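Local atomic coordinates of DisA protein (Sorangium cellulosum, PDB entry 6CCA), a protein that probably transfers methyl groups from S-adenosylmethionine to the alpha carbon of a carrier-bound polyketide intermediate, building the gem-dimethyl group of disorazol. Residues R49-H54 against N195-H200; I72-G77 against T132-E137; V242-S247 against G273-F278; N314-L319 against E380-R385. One frame throughout, in Å; residues are numbered along the deposited sequence.

Interaction 1: residues R49-H54 against N195-H200; sequences RELLTH and NATADH
Leu-51 on helix 45-52 packs against Thr-197 and His-200 at the start of helix 196-216, a helix-helix contact formed at the N-terminal end of the longer helix. The nearest CA atoms are those of Leu-51 and Thr-197, 6.6 Å apart. From Leu-51 CA the CB bond already points at the other helix, and CG stands opposite the backbone N (chi1 172°), which sends the two methyls across the gap. They part there: CD1 meets Thr-197 CG2 at 3.9 Å, while CD2 settles over one face of the His-200 imidazole. The latter is a CH-pi contact, with CD2 4.1 Å from the ring centroid and 18° off the ring normal. The Leu-51 side chain meets both partners at about a right angle. His-392 accounts for the polar end of this imidazole, being hydrogen-bonded to His-200 NE2 while the two rings meet steeply. His-392 and Trp-399, from loops of the C-terminal part, also touch Leu-51. The turn that opens helix 196-216 is fixed by Asn-195 at its N-cap, where OD1 accepts from Ala-198 N at 3.2 Å; Tyr-154 OH is a second partner of OD1. Beyond Leu-51 the chain brings His-54 up to the same turn, and His-54 NE2 comes within 3.4 Å of Ala-196 CB.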
loop_
_atom_site.group_PDB
_atom_site.type_symbol
_atom_site.label_atom_id
_atom_site.label_comp_id
_atom_site.label_asym_id
_atom_site.label_seq_id
_atom_site.Cartn_x
_atom_site.Cartn_y
_atom_site.Cartn_z
ATOM N N ARG A 49 17.707 12.762 -2.706
ATOM C CA ARG A 49 18.656 12.296 -3.741
ATOM C C ARG A 49 19.022 10.846 -3.570
ATOM O O ARG A 49 19.093 10.103 -4.562
ATOM C CB ARG A 49 19.955 13.105 -3.778
ATOM C CG ARG A 49 19.738 14.370 -4.538
ATOM C CD ARG A 49 21.046 15.054 -5.004
ATOM N NE ARG A 49 20.568 16.207 -5.747
ATOM C CZ ARG A 49 21.205 17.379 -5.916
ATOM N NH1 ARG A 49 22.431 17.607 -5.442
ATOM N NH2 ARG A 49 20.582 18.334 -6.604
ATOM N N GLU A 50 19.301 10.470 -2.354
ATOM C CA GLU A 50 19.613 9.088 -2.005
ATOM C C GLU A 50 18.465 8.119 -2.411
ATOM O O GLU A 50 18.752 7.063 -2.977
ATOM C CB GLU A 50 19.950 8.947 -0.551
ATOM C CG GLU A 50 20.153 7.531 -0.035
ATOM C CD GLU A 50 21.431 6.852 -0.578
ATOM O OE1 GLU A 50 22.303 7.623 -1.043
ATOM O OE2 GLU A 50 21.545 5.586 -0.541
ATOM N N LEU A 51 17.226 8.472 -2.092
ATOM C CA LEU A 51 16.081 7.639 -2.538
ATOM C C LEU A 51 16.033 7.560 -4.067
ATOM O O LEU A 51 15.814 6.482 -4.635
ATOM C CB LEU A 51 14.761 8.223 -2.003
ATOM C CG LEU A 51 13.482 7.584 -2.546
ATOM C CD1 LEU A 51 13.407 6.162 -1.964
ATOM C CD2 LEU A 51 12.296 8.467 -2.159
ATOM N N LEU A 52 16.306 8.669 -4.764
ATOM C CA LEU A 52 16.195 8.701 -6.200
ATOM C C LEU A 52 17.257 7.878 -6.889
ATOM O O LEU A 52 17.072 7.580 -8.073
ATOM C CB LEU A 52 16.209 10.153 -6.786
ATOM C CG LEU A 52 14.882 10.887 -6.530
ATOM C CD1 LEU A 52 14.961 12.405 -6.801
ATOM C CD2 LEU A 52 13.791 10.275 -7.363
ATOM N N THR A 53 18.320 7.548 -6.167
ATOM C CA THR A 53 19.362 6.645 -6.761
ATOM C C THR A 53 18.772 5.302 -7.128
ATOM O O THR A 53 19.293 4.575 -7.978
ATOM C CB THR A 53 20.609 6.411 -5.949
ATOM O OG1 THR A 53 20.375 5.722 -4.716
ATOM C CG2 THR A 53 21.322 7.736 -5.677
ATOM N N HIS A 54 17.660 4.976 -6.490
ATOM C CA HIS A 54 17.002 3.694 -6.800
ATOM C C HIS A 54 16.032 3.703 -7.994
ATOM O O HIS A 54 15.583 2.655 -8.383
ATOM C CB HIS A 54 16.290 3.222 -5.522
ATOM C CG HIS A 54 17.231 3.061 -4.404
ATOM N ND1 HIS A 54 18.241 2.147 -4.434
ATOM C CD2 HIS A 54 17.359 3.726 -3.228
ATOM C CE1 HIS A 54 18.949 2.228 -3.322
ATOM N NE2 HIS A 54 18.436 3.180 -2.577
ATOM N N ASN A 195 14.550 -2.998 3.013
ATOM C CA ASN A 195 15.062 -2.618 1.750
ATOM C C ASN A 195 14.952 -1.079 1.692
ATOM O O ASN A 195 14.189 -0.506 2.438
ATOM C CB ASN A 195 14.289 -3.295 0.622
ATOM C CG ASN A 195 12.769 -2.927 0.568
ATOM O OD1 ASN A 195 12.369 -1.903 0.059
ATOM N ND2 ASN A 195 11.915 -3.825 1.128
ATOM N N ALA A 196 15.727 -0.438 0.860
ATOM C CA ALA A 196 15.870 0.993 0.951
ATOM C C ALA A 196 14.582 1.800 0.799
ATOM O O ALA A 196 14.318 2.696 1.633
ATOM C CB ALA A 196 16.890 1.505 -0.029
ATOM N N THR A 197 13.810 1.537 -0.232
ATOM C CA THR A 197 12.610 2.373 -0.450
ATOM C C THR A 197 11.596 2.157 0.690
ATOM O O THR A 197 11.062 3.141 1.240
ATOM C CB THR A 197 11.972 2.135 -1.835
ATOM O OG1 THR A 197 11.487 0.805 -1.926
ATOM C CG2 THR A 197 12.982 2.428 -2.971
ATOM N N ALA A 198 11.324 0.906 1.070
ATOM C CA ALA A 198 10.351 0.665 2.162
ATOM C C ALA A 198 10.844 1.376 3.473
ATOM O O ALA A 198 10.052 1.979 4.222
ATOM C CB ALA A 198 10.099 -0.814 2.433
ATOM N N ASP A 199 12.135 1.231 3.768
ATOM C CA ASP A 199 12.658 1.801 4.999
ATOM C C ASP A 199 12.604 3.297 4.992
ATOM O O ASP A 199 12.289 3.897 6.015
ATOM C CB ASP A 199 14.110 1.341 5.240
ATOM C CG ASP A 199 14.202 -0.124 5.628
ATOM O OD1 ASP A 199 13.189 -0.733 6.018
ATOM O OD2 ASP A 199 15.337 -0.630 5.537
ATOM N N HIS A 200 12.792 3.925 3.847
ATOM C CA HIS A 200 12.711 5.385 3.755
ATOM C C HIS A 200 11.313 5.866 4.196
ATOM O O HIS A 200 11.146 6.770 5.045
ATOM C CB HIS A 200 12.978 5.831 2.333
ATOM C CG HIS A 200 12.679 7.257 2.112
ATOM N ND1 HIS A 200 13.633 8.242 2.230
ATOM C CD2 HIS A 200 11.525 7.886 1.801
ATOM C CE1 HIS A 200 13.078 9.421 1.965
ATOM N NE2 HIS A 200 11.803 9.226 1.695
#

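Interaction 2: residues I72-G77 against T132-E137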
loop_
_atom_site.group_PDB
_atom_site.type_symbol
_atom_site.label_atom_id
_atom_site.label_comp_id
_atom_site.label_asym_id
_atom_site.label_seq_id
_atom_site.Cartn_x
_atom_site.Cartn_y
_atom_site.Cartn_z
ATOM N N ILE A 72 4.406 -15.516 -18.817
ATOM C CA ILE A 72 3.323 -16.253 -18.171
ATOM C C ILE A 72 2.253 -16.709 -19.194
ATOM O O ILE A 72 1.847 -17.885 -19.261
ATOM C CB ILE A 72 2.655 -15.363 -17.098
ATOM C CG1 ILE A 72 3.622 -15.224 -15.914
ATOM C CG2 ILE A 72 1.288 -15.933 -16.694
ATOM C CD1 ILE A 72 3.310 -14.099 -14.958
ATOM N N PHE A 73 1.804 -15.794 -20.018
ATOM C CA PHE A 73 0.900 -16.208 -21.126
ATOM C C PHE A 73 1.492 -17.320 -22.031
ATOM O O PHE A 73 0.769 -18.293 -22.383
ATOM C CB PHE A 73 0.475 -14.999 -21.947
ATOM C CG PHE A 73 -0.594 -14.165 -21.292
ATOM C CD1 PHE A 73 -1.937 -14.522 -21.402
ATOM C CD2 PHE A 73 -0.266 -13.027 -20.613
ATOM C CE1 PHE A 73 -2.938 -13.751 -20.820
ATOM C CE2 PHE A 73 -1.247 -12.235 -20.028
ATOM C CZ PHE A 73 -2.582 -12.574 -20.136
ATOM N N GLN A 74 2.761 -17.184 -22.427
ATOM C CA GLN A 74 3.393 -18.174 -23.283
ATOM C C GLN A 74 3.432 -19.516 -22.615
ATOM O O GLN A 74 3.110 -20.554 -23.261
ATOM C CB GLN A 74 4.788 -17.777 -23.689
ATOM C CG GLN A 74 4.778 -16.526 -24.526
ATOM C CD GLN A 74 6.102 -16.082 -24.991
ATOM O OE1 GLN A 74 7.159 -16.406 -24.408
ATOM N NE2 GLN A 74 6.088 -15.300 -26.074
ATOM N N ASP A 75 3.783 -19.521 -21.315
ATOM C CA ASP A 75 3.666 -20.753 -20.516
ATOM C C ASP A 75 2.268 -21.329 -20.523
ATOM O O ASP A 75 2.137 -22.498 -20.381
ATOM C CB ASP A 75 4.020 -20.515 -19.058
ATOM C CG ASP A 75 5.502 -20.186 -18.861
ATOM O OD1 ASP A 75 6.345 -20.460 -19.741
ATOM O OD2 ASP A 75 5.853 -19.669 -17.791
ATOM N N MET A 76 1.228 -20.513 -20.595
ATOM C CA MET A 76 -0.123 -21.024 -20.725
ATOM C C MET A 76 -0.566 -21.322 -22.186
ATOM O O MET A 76 -1.735 -21.642 -22.398
ATOM C CB MET A 76 -1.084 -20.074 -20.056
ATOM C CG MET A 76 -0.925 -19.994 -18.544
ATOM S SD MET A 76 -1.779 -18.620 -17.799
ATOM C CE MET A 76 -3.366 -19.344 -17.548
ATOM N N GLY A 77 0.333 -21.187 -23.159
ATOM C CA GLY A 77 0.035 -21.452 -24.573
ATOM C C GLY A 77 -0.631 -20.297 -25.296
ATOM O O GLY A 77 -1.433 -20.508 -26.220
ATOM N N THR A 132 8.552 -12.439 -28.985
ATOM C CA THR A 132 9.460 -13.583 -29.213
ATOM C C THR A 132 9.343 -14.556 -27.993
ATOM O O THR A 132 8.619 -14.228 -27.043
ATOM C CB THR A 132 10.899 -13.108 -29.347
ATOM O OG1 THR A 132 11.357 -12.598 -28.093
ATOM C CG2 THR A 132 11.041 -11.991 -30.423
ATOM N N PRO A 133 10.026 -15.717 -28.033
ATOM C CA PRO A 133 9.988 -16.638 -26.881
ATOM C C PRO A 133 10.743 -16.010 -25.708
ATOM O O PRO A 133 11.903 -15.658 -25.813
ATOM C CB PRO A 133 10.671 -17.936 -27.412
ATOM C CG PRO A 133 10.526 -17.794 -28.949
ATOM C CD PRO A 133 10.847 -16.326 -29.116
ATOM N N LYS A 134 10.019 -15.777 -24.614
ATOM C CA LYS A 134 10.592 -15.057 -23.487
ATOM C C LYS A 134 11.218 -15.944 -22.389
ATOM O O LYS A 134 11.985 -15.437 -21.561
ATOM C CB LYS A 134 9.509 -14.156 -22.845
ATOM C CG LYS A 134 9.117 -13.020 -23.759
ATOM C CD LYS A 134 10.280 -12.056 -23.837
ATOM C CE LYS A 134 10.118 -10.989 -24.877
ATOM N NZ LYS A 134 11.201 -9.935 -24.773
ATOM N N LYS A 135 10.932 -17.232 -22.415
ATOM C CA LYS A 135 11.328 -18.186 -21.304
ATOM C C LYS A 135 12.756 -17.981 -20.782
ATOM O O LYS A 135 12.993 -17.716 -19.575
ATOM C CB LYS A 135 11.160 -19.645 -21.802
ATOM C CG LYS A 135 11.361 -20.755 -20.755
ATOM C CD LYS A 135 10.072 -21.074 -20.004
ATOM C CE LYS A 135 10.317 -21.969 -18.803
ATOM N NZ LYS A 135 9.121 -22.073 -17.916
ATOM N N HIS A 136 13.739 -18.066 -21.679
ATOM C CA HIS A 136 15.115 -18.002 -21.255
ATOM C C HIS A 136 15.535 -16.589 -20.897
ATOM O O HIS A 136 16.256 -16.380 -19.910
ATOM C CB HIS A 136 16.043 -18.678 -22.312
ATOM C CG HIS A 136 15.699 -20.141 -22.520
ATOM N ND1 HIS A 136 15.244 -20.643 -23.726
ATOM C CD2 HIS A 136 15.650 -21.183 -21.644
ATOM C CE1 HIS A 136 14.953 -21.926 -23.594
ATOM N NE2 HIS A 136 15.197 -22.283 -22.342
ATOM N N GLU A 137 15.116 -15.636 -21.696
ATOM C CA GLU A 137 15.430 -14.235 -21.485
ATOM C C GLU A 137 15.028 -13.767 -20.078
ATOM O O GLU A 137 15.808 -13.105 -19.378
ATOM C CB GLU A 137 14.657 -13.349 -22.451
ATOM C CG GLU A 137 15.367 -12.861 -23.690
ATOM C CD GLU A 137 14.338 -12.185 -24.627
ATOM O OE1 GLU A 137 13.682 -11.209 -24.181
ATOM O OE2 GLU A 137 14.117 -12.684 -25.760
HETATM O O HOH W 1 8.508 -18.478 -23.549
#
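The carboxamide of Gln-74 is the flat group of this contact, and both of its polar atoms bind backbone of 132-137 at its edge. On one side NE2 donates to Thr-132 O at 2.9 Å, with the acceptor only 3° out of the amide plane and an N-H...O angle of 176°; the donor stands well above the plane of the Thr-132 carbonyl. On the other, OE1 accepts from Lys-134 N at 2.9 Å, in the plane of the Gln-74 carbonyl and on a lone pair. The chain of Gln-74 is extended beyond CG (chi2 -179°), which carries the amide across to the backbone. Water 1 donates to Gln-74 OE1 at 2.6 Å and accepts from Lys-135 N, while Phe-79 O is a further acceptor for NE2; together these bonds should fix the rotation of the amide. Beside it, Asp-75 OD1 and Lys-135 NZ form a long salt bridge of 3.7 Å, and Tyr-162 OH binds the same ammonium. The Gln-74 carboxamide thus bridges a backbone C=O and a backbone N-H at the surface, joining the loop before helix 135-146 to the C-terminal turn of helix 55-75, which Gly-77 ends in a Schellman motif.

Interaction 3: residues V242-S247 against G273-F278; sequences VLEALS and GPRYPF
Glu-244 OE1 is gripped by two donors from the loop 273-278. Tyr-276 OH gives it the shorter bond, 2.6 Å, on the anti lone pair of the carboxylate and near the plane of the phenol ring. Arg-275 NH2 reaches Glu-244 OE1 at 2.8 Å as a salt bridge, but from 48° out of the carboxylate plane and with a bent N-H...O angle of 132°. The carboxylate and guanidinium planes are nearly parallel but offset: OE1 lies tilted out of the guanidinium plane. A third bond, from Arg-275 NE to Tyr-276 OH at 3.0 Å, closes the triangle and makes the hydroxyl both acceptor and donor, which would probably polarise it toward the glutamate. The Glu-244 side chain leaves the helix with CG trans to N (chi1 -175°) and bends at chi2, which brings OE1 to the phenol.

Next to these polar bonds the Tyr-276 ring is held on both faces. Leu-243 CB lies over its centre, 3.8 Å from the centroid and nearly on the normal, and Arg-275 CG lies over the opposite face toward the rim. Leu-243 also sends CD2 to Phe-278 CE2 at 4.2 Å, while its carbonyl O faces the Phe-278 ring edge. Ser-247 CA approaches Phe-278 CE1 at 3.9 Å.

Phe-278 continues into strand 279-281 and pairs through its backbone with Tyr-255 of the neighbouring parallel strand. The contact therefore joins helix 239-246 to the loop between helix 262-272 and strand 279-281, consistent with the alternating helices and parallel strands of a Rossmann-like methyltransferase domain.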
loop_
_atom_site.group_PDB
_atom_site.type_symbol
_atom_site.label_atom_id
_atom_site.label_comp_id
_atom_site.label_asym_id
_atom_site.label_seq_id
_atom_site.Cartn_x
_atom_site.Cartn_y
_atom_site.Cartn_z
ATOM N N VAL A 242 7.889 0.965 14.821
ATOM C CA VAL A 242 7.144 2.052 15.368
ATOM C C VAL A 242 7.100 2.013 16.911
ATOM O O VAL A 242 7.383 3.012 17.618
ATOM C CB VAL A 242 5.722 2.098 14.791
ATOM C CG1 VAL A 242 4.883 3.136 15.515
ATOM C CG2 VAL A 242 5.743 2.391 13.268
ATOM N N LEU A 243 6.733 0.855 17.432
ATOM C CA LEU A 243 6.593 0.718 18.868
ATOM C C LEU A 243 7.971 0.947 19.543
ATOM O O LEU A 243 8.069 1.539 20.597
ATOM C CB LEU A 243 6.044 -0.665 19.174
ATOM C CG LEU A 243 4.635 -0.952 18.685
ATOM C CD1 LEU A 243 4.233 -2.370 19.115
ATOM C CD2 LEU A 243 3.603 0.028 19.167
ATOM N N GLU A 244 9.040 0.429 18.967
ATOM C CA GLU A 244 10.344 0.654 19.572
ATOM C C GLU A 244 10.677 2.154 19.592
ATOM O O GLU A 244 11.157 2.687 20.612
ATOM C CB GLU A 244 11.430 -0.138 18.860
ATOM C CG GLU A 244 12.797 -0.024 19.540
ATOM C CD GLU A 244 12.810 -0.555 21.002
ATOM O OE1 GLU A 244 11.924 -1.347 21.461
ATOM O OE2 GLU A 244 13.699 -0.148 21.760
ATOM N N ALA A 245 10.408 2.850 18.487
ATOM C CA ALA A 245 10.715 4.316 18.445
ATOM C C ALA A 245 9.859 5.081 19.425
ATOM O O ALA A 245 10.255 6.117 19.990
ATOM C CB ALA A 245 10.513 4.885 17.040
ATOM N N LEU A 246 8.644 4.611 19.652
ATOM C CA LEU A 246 7.744 5.343 20.523
ATOM C C LEU A 246 7.922 5.028 21.999
ATOM O O LEU A 246 7.312 5.698 22.816
ATOM C CB LEU A 246 6.307 5.114 20.104
ATOM C CG LEU A 246 5.709 6.087 19.084
ATOM C CD1 LEU A 246 6.591 6.373 17.909
ATOM C CD2 LEU A 246 4.383 5.511 18.609
ATOM N N SER A 247 8.671 3.976 22.318
ATOM C CA SER A 247 8.530 3.336 23.634
ATOM C C SER A 247 9.028 4.268 24.747
ATOM O O SER A 247 8.555 4.155 25.852
ATOM C CB SER A 247 9.243 1.983 23.714
ATOM O OG SER A 247 10.601 2.156 23.393
ATOM N N GLY A 273 2.754 -7.391 22.967
ATOM C CA GLY A 273 2.134 -6.973 24.224
ATOM C C GLY A 273 3.058 -6.981 25.422
ATOM O O GLY A 273 3.182 -5.966 26.114
ATOM N N PRO A 274 3.757 -8.129 25.663
ATOM C CA PRO A 274 4.699 -8.119 26.805
ATOM C C PRO A 274 5.722 -6.975 26.835
ATOM O O PRO A 274 5.971 -6.332 27.910
ATOM C CB PRO A 274 5.367 -9.513 26.701
ATOM C CG PRO A 274 4.351 -10.360 26.048
ATOM C CD PRO A 274 3.800 -9.410 24.952
ATOM N N ARG A 275 6.323 -6.688 25.687
ATOM C CA ARG A 275 7.396 -5.685 25.667
ATOM C C ARG A 275 6.900 -4.276 25.660
ATOM O O ARG A 275 7.631 -3.359 26.078
ATOM C CB ARG A 275 8.273 -5.997 24.419
ATOM C CG ARG A 275 9.462 -5.052 24.178
ATOM C CD ARG A 275 10.387 -5.627 23.080
ATOM N NE ARG A 275 11.364 -4.646 22.628
ATOM C CZ ARG A 275 12.481 -4.322 23.275
ATOM N NH1 ARG A 275 12.806 -4.912 24.430
ATOM N NH2 ARG A 275 13.288 -3.400 22.767
ATOM N N TYR A 276 5.661 -4.058 25.194
ATOM C CA TYR A 276 5.047 -2.704 25.043
ATOM C C TYR A 276 3.686 -2.639 25.712
ATOM O O TYR A 276 2.634 -2.789 25.085
ATOM C CB TYR A 276 4.908 -2.381 23.519
ATOM C CG TYR A 276 6.222 -2.478 22.809
ATOM C CD1 TYR A 276 7.233 -1.549 23.043
ATOM C CD2 TYR A 276 6.459 -3.490 21.902
ATOM C CE1 TYR A 276 8.458 -1.665 22.379
ATOM C CE2 TYR A 276 7.686 -3.598 21.262
ATOM C CZ TYR A 276 8.658 -2.646 21.492
ATOM O OH TYR A 276 9.863 -2.743 20.803
ATOM N N PRO A 277 3.686 -2.444 27.058
ATOM C CA PRO A 277 2.448 -2.496 27.808
ATOM C C PRO A 277 1.540 -1.361 27.518
ATOM O O PRO A 277 0.367 -1.446 27.812
ATOM C CB PRO A 277 2.909 -2.411 29.291
ATOM C CG PRO A 277 4.406 -2.593 29.284
ATOM C CD PRO A 277 4.861 -2.132 27.911
ATOM N N PHE A 278 2.038 -0.310 26.872
ATOM C CA PHE A 278 1.158 0.786 26.447
ATOM C C PHE A 278 0.191 0.468 25.224
ATOM O O PHE A 278 -0.605 1.329 24.809
ATOM C CB PHE A 278 1.991 2.046 26.185
ATOM C CG PHE A 278 3.001 1.913 25.076
ATOM C CD1 PHE A 278 4.287 1.484 25.336
ATOM C CD2 PHE A 278 2.690 2.235 23.775
ATOM C CE1 PHE A 278 5.257 1.380 24.344
ATOM C CE2 PHE A 278 3.654 2.121 22.754
ATOM C CZ PHE A 278 4.945 1.706 23.029
#

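Interaction 4: residues N314-L319 against E380-R385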
loop_
_atom_site.group_PDB
_atom_site.type_symbol
_atom_site.label_atom_id
_atom_site.label_comp_id
_atom_site.label_asym_id
_atom_site.label_seq_id
_atom_site.Cartn_x
_atom_site.Cartn_y
_atom_site.Cartn_z
ATOM N N ASN A 314 -15.600 1.896 -0.142
ATOM C CA ASN A 314 -15.859 3.278 -0.341
ATOM C C ASN A 314 -14.912 4.180 0.446
ATOM O O ASN A 314 -15.002 4.285 1.655
ATOM C CB ASN A 314 -17.290 3.615 0.089
ATOM C CG ASN A 314 -17.663 5.005 -0.344
ATOM O OD1 ASN A 314 -17.321 5.995 0.290
ATOM N ND2 ASN A 314 -18.266 5.098 -1.521
ATOM N N LEU A 315 -14.002 4.826 -0.262
ATOM C CA LEU A 315 -12.943 5.596 0.360
ATOM C C LEU A 315 -13.473 6.781 1.166
ATOM O O LEU A 315 -13.025 7.015 2.280
ATOM C CB LEU A 315 -11.897 5.991 -0.709
ATOM C CG LEU A 315 -10.529 6.465 -0.206
ATOM C CD1 LEU A 315 -9.979 5.452 0.828
ATOM C CD2 LEU A 315 -9.566 6.688 -1.370
ATOM N N ARG A 316 -14.407 7.531 0.590
ATOM C CA ARG A 316 -14.956 8.709 1.255
ATOM C C ARG A 316 -15.604 8.346 2.588
ATOM O O ARG A 316 -15.464 9.066 3.576
ATOM C CB ARG A 316 -15.971 9.410 0.350
ATOM C CG ARG A 316 -15.349 10.156 -0.819
ATOM C CD ARG A 316 -16.408 10.872 -1.643
ATOM N NE ARG A 316 -15.884 11.335 -2.924
ATOM C CZ ARG A 316 -15.284 12.507 -3.105
ATOM N NH1 ARG A 316 -15.129 13.341 -2.086
ATOM N NH2 ARG A 316 -14.837 12.846 -4.308
ATOM N N SER A 317 -16.312 7.223 2.599
ATOM C CA SER A 317 -16.980 6.756 3.759
ATOM C C SER A 317 -15.945 6.326 4.839
ATOM O O SER A 317 -16.106 6.547 6.024
ATOM C CB SER A 317 -17.847 5.547 3.324
ATOM O OG SER A 317 -18.443 4.974 4.426
ATOM N N THR A 318 -14.893 5.659 4.391
ATOM C CA THR A 318 -13.855 5.219 5.283
ATOM C C THR A 318 -13.139 6.413 5.906
ATOM O O THR A 318 -12.899 6.427 7.104
ATOM C CB THR A 318 -12.902 4.289 4.510
ATOM O OG1 THR A 318 -13.573 3.055 4.234
ATOM C CG2 THR A 318 -11.617 3.977 5.294
ATOM N N LEU A 319 -12.896 7.446 5.113
ATOM C CA LEU A 319 -12.311 8.666 5.612
ATOM C C LEU A 319 -13.188 9.380 6.642
ATOM O O LEU A 319 -12.665 9.934 7.612
ATOM C CB LEU A 319 -11.982 9.633 4.491
ATOM C CG LEU A 319 -10.869 9.128 3.565
ATOM C CD1 LEU A 319 -10.773 10.048 2.346
ATOM C CD2 LEU A 319 -9.517 9.033 4.281
ATOM N N GLU A 380 -8.813 16.815 1.038
ATOM C CA GLU A 380 -9.422 18.209 1.117
ATOM C C GLU A 380 -10.921 18.226 0.970
ATOM O O GLU A 380 -11.626 18.877 1.776
ATOM C CB GLU A 380 -8.751 19.137 0.098
ATOM C CG GLU A 380 -7.371 19.507 0.534
ATOM C CD GLU A 380 -6.537 20.213 -0.530
ATOM O OE1 GLU A 380 -7.000 20.265 -1.664
ATOM O OE2 GLU A 380 -5.427 20.695 -0.211
ATOM N N GLU A 381 -11.460 17.514 -0.011
ATOM C CA GLU A 381 -12.898 17.436 -0.171
ATOM C C GLU A 381 -13.591 16.862 1.003
ATOM O O GLU A 381 -14.739 17.181 1.247
ATOM C CB GLU A 381 -13.305 16.593 -1.376
ATOM C CG GLU A 381 -13.031 17.269 -2.684
ATOM C CD GLU A 381 -13.117 16.321 -3.864
ATOM O OE1 GLU A 381 -13.830 15.303 -3.827
ATOM O OE2 GLU A 381 -12.460 16.625 -4.838
ATOM N N GLU A 382 -12.948 15.926 1.697
ATOM C CA GLU A 382 -13.530 15.289 2.864
ATOM C C GLU A 382 -13.308 16.066 4.142
ATOM O O GLU A 382 -13.599 15.580 5.246
ATOM C CB GLU A 382 -13.007 13.825 2.978
ATOM C CG GLU A 382 -13.538 12.910 1.849
ATOM C CD GLU A 382 -15.069 12.914 1.741
ATOM O OE1 GLU A 382 -15.730 12.629 2.750
ATOM O OE2 GLU A 382 -15.557 13.206 0.624
ATOM N N GLY A 383 -12.736 17.260 4.017
ATOM C CA GLY A 383 -12.589 18.148 5.160
ATOM C C GLY A 383 -11.345 17.998 6.012
ATOM O O GLY A 383 -11.365 18.344 7.186
ATOM N N PHE A 384 -10.250 17.492 5.429
ATOM C CA PHE A 384 -8.994 17.645 6.058
ATOM C C PHE A 384 -8.353 18.922 5.539
ATOM O O PHE A 384 -8.670 19.302 4.406
ATOM C CB PHE A 384 -8.073 16.421 5.734
ATOM C CG PHE A 384 -8.535 15.138 6.354
ATOM C CD1 PHE A 384 -9.490 14.340 5.725
ATOM C CD2 PHE A 384 -7.987 14.662 7.558
ATOM C CE1 PHE A 384 -9.927 13.122 6.291
ATOM C CE2 PHE A 384 -8.412 13.443 8.119
ATOM C CZ PHE A 384 -9.389 12.666 7.475
ATOM N N ARG A 385 -7.435 19.492 6.307
ATOM C CA ARG A 385 -6.634 20.664 5.946
ATOM C C ARG A 385 -5.139 20.421 6.051
ATOM O O ARG A 385 -4.723 19.449 6.590
ATOM C CB ARG A 385 -6.949 21.835 6.876
ATOM C CG ARG A 385 -8.332 21.816 7.415
ATOM C CD ARG A 385 -8.645 22.970 8.291
ATOM N NE ARG A 385 -8.122 22.700 9.616
ATOM C CZ ARG A 385 -8.769 22.939 10.728
ATOM N NH1 ARG A 385 -9.990 23.403 10.689
ATOM N NH2 ARG A 385 -8.165 22.714 11.867
#
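A salt-bridge network joins the first turn of helix 315-325 to the C-terminal end of helix 372-381, with Arg-316 set between Glu-381 and Glu-382. The chain of Arg-316 is extended from CG to NE, and the edge of its guanidinium takes both acids. Glu-381 OE1 receives two nitrogens at once: NH2 of Arg-316 at 2.7 Å, nearly in line with the C-O bond, and NH1 at 2.9 Å on the anti lone pair. Both bonds lie 1° out of the guanidinium plane, and the carboxylate of Glu-381 is almost coplanar with it. Glu-382 comes differently, its carboxylate turned 69° from the guanidinium while OE2 still lies in plane, 2.7 Å from Arg-316 NH1. A bend at chi2 (-54°) folds the Glu-382 carboxylate across the aliphatic part of Arg-316, the side chains meeting at about a right angle, with OE2 3.4 Å from Arg-316 CG. NH1 thus serves two acids, and NH2 has a second partner in Glu-362; three carboxylates about one arginine would probably hold it charged. Gln-320 binds the other oxygen of Glu-382.

The apolar part is made by Leu-319. Its CD1 touches Glu-382 CG at 4.0 Å, and Leu-319 CB comes to 4.4 Å from Phe-384 CE1; Leu-332 packs on both Leu-319 and Phe-384.

Each helix is capped at the contact: Asn-314 OD1 accepts from Ser-317 N, and Gly-383 is the C-prime residue of a Schellman motif ending helix 372-381. Helix 315-325 thus packs on the connection into strand 384-385, which pairs antiparallel with 402-409 in the mixed sheet, consistent with a Rossmann-like methyltransferase fold.

How the interactions relate
Interactions 3 and 4 both involve the alternating helices and strands of the methyltransferase fold, their centres 30 Å apart: one brings a loop against helix 239-246, the other ties helix 315-325 to the turn before strand 384-385. Interaction 1 lies between this region and the helical N-terminal part. It shares helix 196-216 with the surroundings of interaction 3, since Ile-206, Leu-209 and Leu-210 of that helix pack on 242-247; the nearest atoms of the two contacts are about 10 Å apart. Interaction 2 is nested in the chain loop closed by interaction 1, yet sits remote from interactions 3 and 4, with centres 48 and 44 Å away across the middle of the chain.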